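Local coordinates for protein dTDP-4-dehydrorhamnose reductase (Bacillus anthracis, PDB 3SC6) that probably catalyses the NADPH-dependent reduction of dTDP-4-dehydrorhamnose to dTDP-L-rhamnose, the closing step of dTDP-L-rhamnose biosynthesis, at residues Ser105-Phe110 and Ser255-Asn260; Ile150-Trp155 and Tyr207-Val212. All coordinates share one frame; numbering follows the deposited sequence.

Interaction 1: residues Ser105-Phe110 and Ser255-Asn260. With NAP (NADP nicotinamide-adenine-dinucleotide phosphate), chain G.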
loop_
_atom_site.group_PDB
_atom_site.type_symbol
_atom_site.label_atom_id
_atom_site.label_comp_id
_atom_site.label_asym_id
_atom_site.label_seq_id
_atom_site.Cartn_x
_atom_site.Cartn_y
_atom_site.Cartn_z
ATOM N N SER A 105 -3.534 -2.615 3.363
ATOM C CA SER A 105 -3.787 -3.833 2.614
ATOM C C SER A 105 -3.676 -3.602 1.109
ATOM O O SER A 105 -3.303 -2.515 0.665
ATOM C CB SER A 105 -5.146 -4.420 2.987
ATOM O OG SER A 105 -5.380 -5.633 2.293
ATOM N N THR A 106 -4.038 -4.624 0.335
ATOM C CA THR A 106 -3.955 -4.574 -1.122
ATOM C C THR A 106 -5.209 -4.969 -1.902
ATOM O O THR A 106 -6.182 -5.470 -1.348
ATOM C CB THR A 106 -2.861 -5.556 -1.564
ATOM O OG1 THR A 106 -2.725 -5.527 -2.986
ATOM C CG2 THR A 106 -3.209 -6.974 -1.108
ATOM N N ASP A 107 -5.155 -4.748 -3.212
ATOM C CA ASP A 107 -6.261 -5.082 -4.104
ATOM C C ASP A 107 -6.187 -6.546 -4.544
ATOM O O ASP A 107 -7.082 -7.031 -5.232
ATOM C CB ASP A 107 -6.277 -4.169 -5.336
ATOM C CG ASP A 107 -4.990 -4.232 -6.135
ATOM O OD1 ASP A 107 -5.076 -4.222 -7.376
ATOM O OD2 ASP A 107 -3.896 -4.283 -5.537
ATOM N N TYR A 108 -5.115 -7.243 -4.160
ATOM C CA TYR A 108 -4.960 -8.652 -4.522
ATOM C C TYR A 108 -5.841 -9.557 -3.662
ATOM O O TYR A 108 -5.741 -10.780 -3.731
ATOM C CB TYR A 108 -3.495 -9.113 -4.476
ATOM C CG TYR A 108 -2.599 -8.436 -5.490
ATOM C CD1 TYR A 108 -2.785 -8.646 -6.846
ATOM C CD2 TYR A 108 -1.547 -7.628 -5.095
ATOM C CE1 TYR A 108 -1.969 -8.041 -7.784
ATOM C CE2 TYR A 108 -0.719 -7.018 -6.029
ATOM C CZ TYR A 108 -0.936 -7.230 -7.371
ATOM O OH TYR A 108 -0.121 -6.634 -8.307
ATOM N N VAL A 109 -6.700 -8.946 -2.849
ATOM C CA VAL A 109 -7.612 -9.688 -1.995
ATOM C C VAL A 109 -8.841 -10.048 -2.841
ATOM O O VAL A 109 -9.681 -10.837 -2.421
ATOM C CB VAL A 109 -8.030 -8.884 -0.741
ATOM C CG1 VAL A 109 -6.815 -8.592 0.129
ATOM C CG2 VAL A 109 -8.739 -7.596 -1.134
ATOM N N PHE A 110 -8.944 -9.441 -4.025
ATOM C CA PHE A 110 -10.046 -9.697 -4.948
ATOM C C PHE A 110 -9.493 -10.371 -6.201
ATOM O O PHE A 110 -8.277 -10.427 -6.398
ATOM C CB PHE A 110 -10.745 -8.406 -5.378
ATOM C CG PHE A 110 -11.363 -7.634 -4.259
ATOM C CD1 PHE A 110 -12.619 -7.962 -3.792
ATOM C CD2 PHE A 110 -10.720 -6.538 -3.719
ATOM C CE1 PHE A 110 -13.208 -7.242 -2.773
ATOM C CE2 PHE A 110 -11.305 -5.808 -2.703
ATOM C CZ PHE A 110 -12.553 -6.164 -2.230
ATOM N N SER A 255 -7.357 -4.178 -11.665
ATOM C CA SER A 255 -7.167 -3.902 -10.242
ATOM C C SER A 255 -7.590 -2.466 -9.936
ATOM O O SER A 255 -6.757 -1.565 -9.833
ATOM C CB SER A 255 -5.708 -4.125 -9.845
ATOM O OG SER A 255 -4.827 -3.285 -10.575
ATOM N N ILE A 256 -8.896 -2.268 -9.793
ATOM C CA ILE A 256 -9.456 -0.953 -9.509
ATOM C C ILE A 256 -10.445 -1.021 -8.355
ATOM O O ILE A 256 -11.167 -2.008 -8.207
ATOM C CB ILE A 256 -10.222 -0.416 -10.740
ATOM C CG1 ILE A 256 -9.315 -0.383 -11.969
ATOM C CG2 ILE A 256 -10.797 0.967 -10.458
ATOM C CD1 ILE A 256 -10.014 0.113 -13.213
ATOM N N PHE A 257 -10.474 0.024 -7.532
ATOM C CA PHE A 257 -11.389 0.068 -6.405
ATOM C C PHE A 257 -12.468 1.108 -6.626
ATOM O O PHE A 257 -12.309 2.032 -7.430
ATOM C CB PHE A 257 -10.711 0.530 -5.109
ATOM C CG PHE A 257 -9.617 -0.348 -4.605
ATOM C CD1 PHE A 257 -9.887 -1.634 -4.184
ATOM C CD2 PHE A 257 -8.356 0.170 -4.385
ATOM C CE1 PHE A 257 -8.888 -2.427 -3.664
ATOM C CE2 PHE A 257 -7.356 -0.612 -3.856
ATOM C CZ PHE A 257 -7.624 -1.914 -3.491
ATOM N N GLN A 258 -13.569 0.944 -5.895
ATOM C CA GLN A 258 -14.675 1.878 -5.944
ATOM C C GLN A 258 -14.423 2.580 -4.621
ATOM O O GLN A 258 -14.181 1.923 -3.610
ATOM C CB GLN A 258 -16.046 1.204 -5.978
ATOM C CG GLN A 258 -16.268 0.308 -7.180
ATOM C CD GLN A 258 -17.672 -0.273 -7.244
ATOM O OE1 GLN A 258 -17.945 -1.153 -8.053
ATOM N NE2 GLN A 258 -18.563 0.211 -6.389
ATOM N N HIS A 259 -14.440 3.905 -4.623
ATOM C CA HIS A 259 -14.182 4.657 -3.400
ATOM C C HIS A 259 -15.455 5.056 -2.648
ATOM O O HIS A 259 -15.794 6.240 -2.558
ATOM C CB HIS A 259 -13.333 5.882 -3.751
ATOM C CG HIS A 259 -12.063 5.534 -4.470
ATOM N ND1 HIS A 259 -10.901 5.190 -3.812
ATOM C CD2 HIS A 259 -11.780 5.461 -5.791
ATOM C CE1 HIS A 259 -9.957 4.924 -4.698
ATOM N NE2 HIS A 259 -10.465 5.082 -5.906
ATOM N N ASN A 260 -16.142 4.059 -2.089
ATOM C CA ASN A 260 -17.375 4.298 -1.344
ATOM C C ASN A 260 -17.147 4.867 0.055
ATOM O O ASN A 260 -17.560 5.987 0.338
ATOM C CB ASN A 260 -18.209 3.018 -1.243
ATOM C CG ASN A 260 -18.649 2.496 -2.597
ATOM O OD1 ASN A 260 -18.347 3.084 -3.636
ATOM N ND2 ASN A 260 -19.375 1.386 -2.590
HETATM P PA NAP G . 7.988 -2.402 1.350
HETATM O O1A NAP G . 8.383 -3.838 1.108
HETATM O O2A NAP G . 8.944 -1.296 0.956
HETATM O O5B NAP G . 7.621 -2.210 2.905
HETATM C C5B NAP G . 7.491 -3.315 3.795
HETATM C C4B NAP G . 8.536 -3.184 4.898
HETATM O O4B NAP G . 8.276 -4.146 5.933
HETATM C C3B NAP G . 9.951 -3.439 4.382
HETATM O O3B NAP G . 10.819 -2.335 4.652
HETATM C C2B NAP G . 10.415 -4.664 5.137
HETATM O O2B NAP G . 11.806 -4.608 5.451
HETATM C C1B NAP G . 9.537 -4.643 6.381
HETATM N N9A NAP G . 9.490 -5.965 7.063
HETATM C C8A NAP G . 9.686 -7.181 6.518
HETATM N N7A NAP G . 9.588 -8.114 7.493
HETATM C C5A NAP G . 9.341 -7.471 8.649
HETATM C C6A NAP G . 9.138 -7.905 10.051
HETATM N N6A NAP G . 9.182 -9.219 10.382
HETATM N N1A NAP G . 8.900 -6.957 10.987
HETATM C C2A NAP G . 8.856 -5.653 10.649
HETATM N N3A NAP G . 9.042 -5.239 9.379
HETATM C C4A NAP G . 9.285 -6.120 8.374
HETATM O O3 NAP G . 6.560 -2.139 0.641
HETATM P PN NAP G . 5.631 -0.854 0.973
HETATM O O1N NAP G . 4.895 -0.481 -0.293
HETATM O O2N NAP G . 6.421 0.183 1.731
HETATM O O5D NAP G . 4.557 -1.461 1.999
HETATM C C5D NAP G . 3.410 -0.703 2.384
HETATM C C4D NAP G . 2.184 -1.607 2.503
HETATM O O4D NAP G . 1.333 -1.441 1.358
HETATM C C3D NAP G . 2.540 -3.089 2.585
HETATM O O3D NAP G . 1.946 -3.675 3.747
HETATM C C2D NAP G . 1.970 -3.711 1.329
HETATM O O2D NAP G . 1.428 -5.001 1.615
HETATM C C1D NAP G . 0.905 -2.720 0.871
HETATM N N1N NAP G . 0.719 -2.685 -0.587
HETATM C C2N NAP G . 1.745 -2.357 -1.391
HETATM C C3N NAP G . 1.582 -2.315 -2.775
HETATM C C7N NAP G . 2.753 -1.948 -3.649
HETATM O O7N NAP G . 3.844 -1.765 -3.128
HETATM N N7N NAP G . 2.592 -1.823 -4.965
HETATM C C4N NAP G . 0.336 -2.612 -3.320
HETATM C C5N NAP G . -0.708 -2.941 -2.470
HETATM C C6N NAP G . -0.490 -2.967 -1.097
HETATM P P2B NAP G . 12.866 -5.524 4.653
HETATM O O1X NAP G . 14.197 -4.968 5.099
HETATM O O2X NAP G . 12.593 -6.931 5.127
HETATM O O3X NAP G . 12.544 -5.292 3.197
HETATM O O HOH W 1 -2.328 -4.931 -9.448
#
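Asp107 and Ser255 mark the nearest approach of the two backbones, with their CA atoms 6.3 Å apart. Segment 105-110 comes off strand 100-106 and turns. Segment 255-260 is irregular up to His259, the N-cap of helix 260-264. Phe257 does most of the touching from this second segment. Its ring reaches in with its CZ end, and CZ lies 3.2 Å from Asp107 CB, oblique to the ring. The CG of Phe257 is anti to its own carbonyl carbon (chi1 -62°), which carries the ring toward the turn. Phe110 CE2 meets the edge of the Phe257 ring at CE1, 4.3 Å away. Tyr118 stacks on the Phe110 ring, and His211 meets the Phe257 ring. A water lies between Tyr108 OH and Ser255 OG. It is 3.2 Å from Ser255 OG, which also bonds Ile185 O, and its bond to Tyr108 OH is weak. Within the turn, Tyr108 N donates to Thr106 OG1 at 3.2 Å, which makes an ST turn. Tyr130 and Lys134 bond NADP, and their placing with Thr106 is consistent with the Ser/Thr-Tyr-Lys triad of short-chain dehydrogenases. The contact is mostly the Phe257 ring against the CB side of Asp107, with a smaller ring contact to Phe110. It packs on the turn next to Thr106, whose OG1 lies 3.3 Å from C5N of the nicotinamide.

Interaction 2: residues Ile150-Trp155 and Tyr207-Val212; sequences IVRTSW and YGTYHV. With NAP (NADP nicotinamide-adenine-dinucleotide phosphate), chain G.
Ile150 pairs with Thr209, Val151 with Tyr210 and Arg152 with His211, in parallel register. Four backbone bonds join the strands. Ile150 N donates to Gly208 O, and Tyr210 N to Ile150 O at 2.7 Å. Arg152 N donates to Tyr210 O, and Val212 N to Arg152 O at 2.9 Å. The side chain of Thr153 continues the series. Its OG1 is anti to the backbone N (chi1 -173°) and donates to Val212 O at 3.0 Å, almost in line with the carbonyl. This pairing is part of the parallel core of the Rossmann-fold sheet, where strand 208-211 lies beside strand 148-157. Thr153 O lies 3.4 Å from NADP C5N, at the nicotinamide. On the face shared by Ile150, Thr209, Arg152 and His211, Arg152 and His211 run side by side. Arg152 NH1 donates to His211 NE2 at 3.3 Å; NH1 lies in the imidazole plane, but NE2 is tilted 18° from the guanidinium plane. Thr209 CG2 sits over the centre of the guanidinium, 3.9 Å from Arg152 CZ. Arg152 NH2 forms a salt bridge with Glu138, and Thr209 OG1 is bonded to Lys142 NZ. His211 ND1 is weakly bonded to Gln258 O, and His211 O is bonded to His259 ND1. On the face of Val151 and Tyr210, Val151 CG1 also meets Val212 CG2 at 3.6 Å; helix 191-202 touches both valines. Tyr210 OH is bonded to Leu206 O.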
loop_
_atom_site.group_PDB
_atom_site.type_symbol
_atom_site.label_atom_id
_atom_site.label_comp_id
_atom_site.label_asym_id
_atom_site.label_seq_id
_atom_site.Cartn_x
_atom_site.Cartn_y
_atom_site.Cartn_z
ATOM N N ILE A 150 -8.728 -0.418 7.985
ATOM C CA ILE A 150 -8.094 -1.303 7.018
ATOM C C ILE A 150 -8.047 -0.474 5.746
ATOM O O ILE A 150 -9.085 -0.180 5.161
ATOM C CB ILE A 150 -8.863 -2.616 6.808
ATOM C CG1 ILE A 150 -8.915 -3.405 8.116
ATOM C CG2 ILE A 150 -8.180 -3.460 5.763
ATOM C CD1 ILE A 150 -9.626 -4.731 8.006
ATOM N N VAL A 151 -6.846 -0.066 5.346
ATOM C CA VAL A 151 -6.680 0.746 4.148
ATOM C C VAL A 151 -6.041 -0.013 2.981
ATOM O O VAL A 151 -4.831 -0.222 2.944
ATOM C CB VAL A 151 -5.842 2.017 4.451
ATOM C CG1 VAL A 151 -5.633 2.832 3.186
ATOM C CG2 VAL A 151 -6.523 2.865 5.526
ATOM N N ARG A 152 -6.872 -0.419 2.028
ATOM C CA ARG A 152 -6.410 -1.140 0.851
ATOM C C ARG A 152 -5.979 -0.134 -0.200
ATOM O O ARG A 152 -6.707 0.819 -0.486
ATOM C CB ARG A 152 -7.541 -1.995 0.300
ATOM C CG ARG A 152 -7.985 -3.081 1.235
ATOM C CD ARG A 152 -9.249 -3.732 0.761
ATOM N NE ARG A 152 -9.675 -4.787 1.668
ATOM C CZ ARG A 152 -10.845 -5.408 1.594
ATOM N NH1 ARG A 152 -11.746 -5.027 0.697
ATOM N NH2 ARG A 152 -11.145 -6.364 2.461
ATOM N N THR A 153 -4.793 -0.344 -0.763
ATOM C CA THR A 153 -4.261 0.536 -1.790
ATOM C C THR A 153 -3.724 -0.357 -2.906
ATOM O O THR A 153 -3.849 -1.579 -2.821
ATOM C CB THR A 153 -3.150 1.433 -1.249
ATOM O OG1 THR A 153 -2.765 2.382 -2.251
ATOM C CG2 THR A 153 -1.950 0.599 -0.809
ATOM N N SER A 154 -3.125 0.236 -3.942
ATOM C CA SER A 154 -2.588 -0.549 -5.064
ATOM C C SER A 154 -1.641 0.239 -5.961
ATOM O O SER A 154 -1.770 1.462 -6.073
ATOM C CB SER A 154 -3.745 -1.023 -5.936
ATOM O OG SER A 154 -4.460 0.088 -6.458
ATOM N N TRP A 155 -0.690 -0.455 -6.603
ATOM C CA TRP A 155 0.250 0.224 -7.503
ATOM C C TRP A 155 0.847 1.424 -6.798
ATOM O O TRP A 155 0.892 2.529 -7.334
ATOM C CB TRP A 155 -0.531 0.632 -8.750
ATOM C CG TRP A 155 -0.927 -0.530 -9.618
ATOM C CD1 TRP A 155 -1.556 -1.676 -9.225
ATOM C CD2 TRP A 155 -0.960 -0.542 -11.052
ATOM N NE1 TRP A 155 -1.829 -2.466 -10.311
ATOM C CE2 TRP A 155 -1.497 -1.782 -11.448
ATOM C CE3 TRP A 155 -0.539 0.355 -12.037
ATOM C CZ2 TRP A 155 -1.626 -2.148 -12.783
ATOM C CZ3 TRP A 155 -0.663 -0.011 -13.362
ATOM C CH2 TRP A 155 -1.206 -1.252 -13.724
ATOM N N TYR A 207 -13.902 4.134 12.111
ATOM C CA TYR A 207 -13.259 2.852 11.831
ATOM C C TYR A 207 -13.944 2.066 10.723
ATOM O O TYR A 207 -15.112 2.271 10.436
ATOM C CB TYR A 207 -13.205 1.987 13.090
ATOM C CG TYR A 207 -12.677 2.712 14.311
ATOM C CD1 TYR A 207 -11.357 3.116 14.392
ATOM C CD2 TYR A 207 -13.478 2.881 15.427
ATOM C CE1 TYR A 207 -10.879 3.764 15.515
ATOM C CE2 TYR A 207 -13.004 3.506 16.558
ATOM C CZ TYR A 207 -11.707 3.948 16.597
ATOM O OH TYR A 207 -11.236 4.571 17.729
ATOM N N GLY A 208 -13.195 1.162 10.102
ATOM C CA GLY A 208 -13.727 0.343 9.031
ATOM C C GLY A 208 -12.697 0.038 7.972
ATOM O O GLY A 208 -11.501 0.224 8.187
ATOM N N THR A 209 -13.179 -0.432 6.821
ATOM C CA THR A 209 -12.328 -0.778 5.696
ATOM C C THR A 209 -12.471 0.315 4.641
ATOM O O THR A 209 -13.581 0.693 4.298
ATOM C CB THR A 209 -12.744 -2.136 5.086
ATOM O OG1 THR A 209 -12.704 -3.155 6.093
ATOM C CG2 THR A 209 -11.828 -2.513 3.950
ATOM N N TYR A 210 -11.343 0.807 4.129
ATOM C CA TYR A 210 -11.326 1.868 3.118
ATOM C C TYR A 210 -10.405 1.630 1.933
ATOM O O TYR A 210 -9.268 1.181 2.105
ATOM C CB TYR A 210 -10.822 3.160 3.749
ATOM C CG TYR A 210 -11.698 3.785 4.795
ATOM C CD1 TYR A 210 -12.550 4.831 4.464
ATOM C CD2 TYR A 210 -11.669 3.349 6.111
ATOM C CE1 TYR A 210 -13.340 5.430 5.408
ATOM C CE2 TYR A 210 -12.469 3.939 7.072
ATOM C CZ TYR A 210 -13.308 4.983 6.709
ATOM O OH TYR A 210 -14.113 5.586 7.642
ATOM N N HIS A 211 -10.888 1.941 0.729
ATOM C CA HIS A 211 -10.060 1.783 -0.453
ATOM C C HIS A 211 -9.483 3.152 -0.774
ATOM O O HIS A 211 -10.224 4.076 -1.109
ATOM C CB HIS A 211 -10.798 1.249 -1.683
ATOM C CG HIS A 211 -11.358 -0.125 -1.518
ATOM N ND1 HIS A 211 -12.384 -0.610 -2.292
ATOM C CD2 HIS A 211 -11.091 -1.086 -0.603
ATOM C CE1 HIS A 211 -12.670 -1.843 -1.911
ATOM N NE2 HIS A 211 -11.912 -2.148 -0.880
ATOM N N VAL A 212 -8.165 3.282 -0.664
ATOM C CA VAL A 212 -7.495 4.544 -0.944
ATOM C C VAL A 212 -6.507 4.369 -2.087
ATOM O O VAL A 212 -5.515 3.644 -1.965
ATOM C CB VAL A 212 -6.746 5.067 0.285
ATOM C CG1 VAL A 212 -6.049 6.383 -0.043
ATOM C CG2 VAL A 212 -7.711 5.246 1.449
HETATM P PA NAP G . 7.988 -2.402 1.350
HETATM O O1A NAP G . 8.383 -3.838 1.108
HETATM O O2A NAP G . 8.944 -1.296 0.956
HETATM O O5B NAP G . 7.621 -2.210 2.905
HETATM C C5B NAP G . 7.491 -3.315 3.795
HETATM C C4B NAP G . 8.536 -3.184 4.898
HETATM O O4B NAP G . 8.276 -4.146 5.933
HETATM C C3B NAP G . 9.951 -3.439 4.382
HETATM O O3B NAP G . 10.819 -2.335 4.652
HETATM C C2B NAP G . 10.415 -4.664 5.137
HETATM O O2B NAP G . 11.806 -4.608 5.451
HETATM C C1B NAP G . 9.537 -4.643 6.381
HETATM N N9A NAP G . 9.490 -5.965 7.063
HETATM C C8A NAP G . 9.686 -7.181 6.518
HETATM N N7A NAP G . 9.588 -8.114 7.493
HETATM C C5A NAP G . 9.341 -7.471 8.649
HETATM C C6A NAP G . 9.138 -7.905 10.051
HETATM N N6A NAP G . 9.182 -9.219 10.382
HETATM N N1A NAP G . 8.900 -6.957 10.987
HETATM C C2A NAP G . 8.856 -5.653 10.649
HETATM N N3A NAP G . 9.042 -5.239 9.379
HETATM C C4A NAP G . 9.285 -6.120 8.374
HETATM O O3 NAP G . 6.560 -2.139 0.641
HETATM P PN NAP G . 5.631 -0.854 0.973
HETATM O O1N NAP G . 4.895 -0.481 -0.293
HETATM O O2N NAP G . 6.421 0.183 1.731
HETATM O O5D NAP G . 4.557 -1.461 1.999
HETATM C C5D NAP G . 3.410 -0.703 2.384
HETATM C C4D NAP G . 2.184 -1.607 2.503
HETATM O O4D NAP G . 1.333 -1.441 1.358
HETATM C C3D NAP G . 2.540 -3.089 2.585
HETATM O O3D NAP G . 1.946 -3.675 3.747
HETATM C C2D NAP G . 1.970 -3.711 1.329
HETATM O O2D NAP G . 1.428 -5.001 1.615
HETATM C C1D NAP G . 0.905 -2.720 0.871
HETATM N N1N NAP G . 0.719 -2.685 -0.587
HETATM C C2N NAP G . 1.745 -2.357 -1.391
HETATM C C3N NAP G . 1.582 -2.315 -2.775
HETATM C C7N NAP G . 2.753 -1.948 -3.649
HETATM O O7N NAP G . 3.844 -1.765 -3.128
HETATM N N7N NAP G . 2.592 -1.823 -4.965
HETATM C C4N NAP G . 0.336 -2.612 -3.320
HETATM C C5N NAP G . -0.708 -2.941 -2.470
HETATM C C6N NAP G . -0.490 -2.967 -1.097
HETATM P P2B NAP G . 12.866 -5.524 4.653
HETATM O O1X NAP G . 14.197 -4.968 5.099
HETATM O O2X NAP G . 12.593 -6.931 5.127
HETATM O O3X NAP G . 12.544 -5.292 3.197
#

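In the fold
Both interactions are buried, and their centres lie about 8 Å apart. Strands 100-106 and 148-157 are neighbours in one sheet, and probable backbone bonds of Ser105 with Val151 and Thr153 tie them together. Interaction 2 sits within the sheet and rests on regular backbone bonding, with the Arg152-His211 pair on one face and Val151 and Tyr210 on the other. Interaction 1 lies in the turn after strand 100-106. It has no strand pairing and relies on packing round one aromatic ring and a water held weakly on one side. Phe110 packs on Arg152, a second join between the contacts. Along the chain, interaction 2 is nested between the segments of interaction 1. Both reach the nicotinamide of NADP.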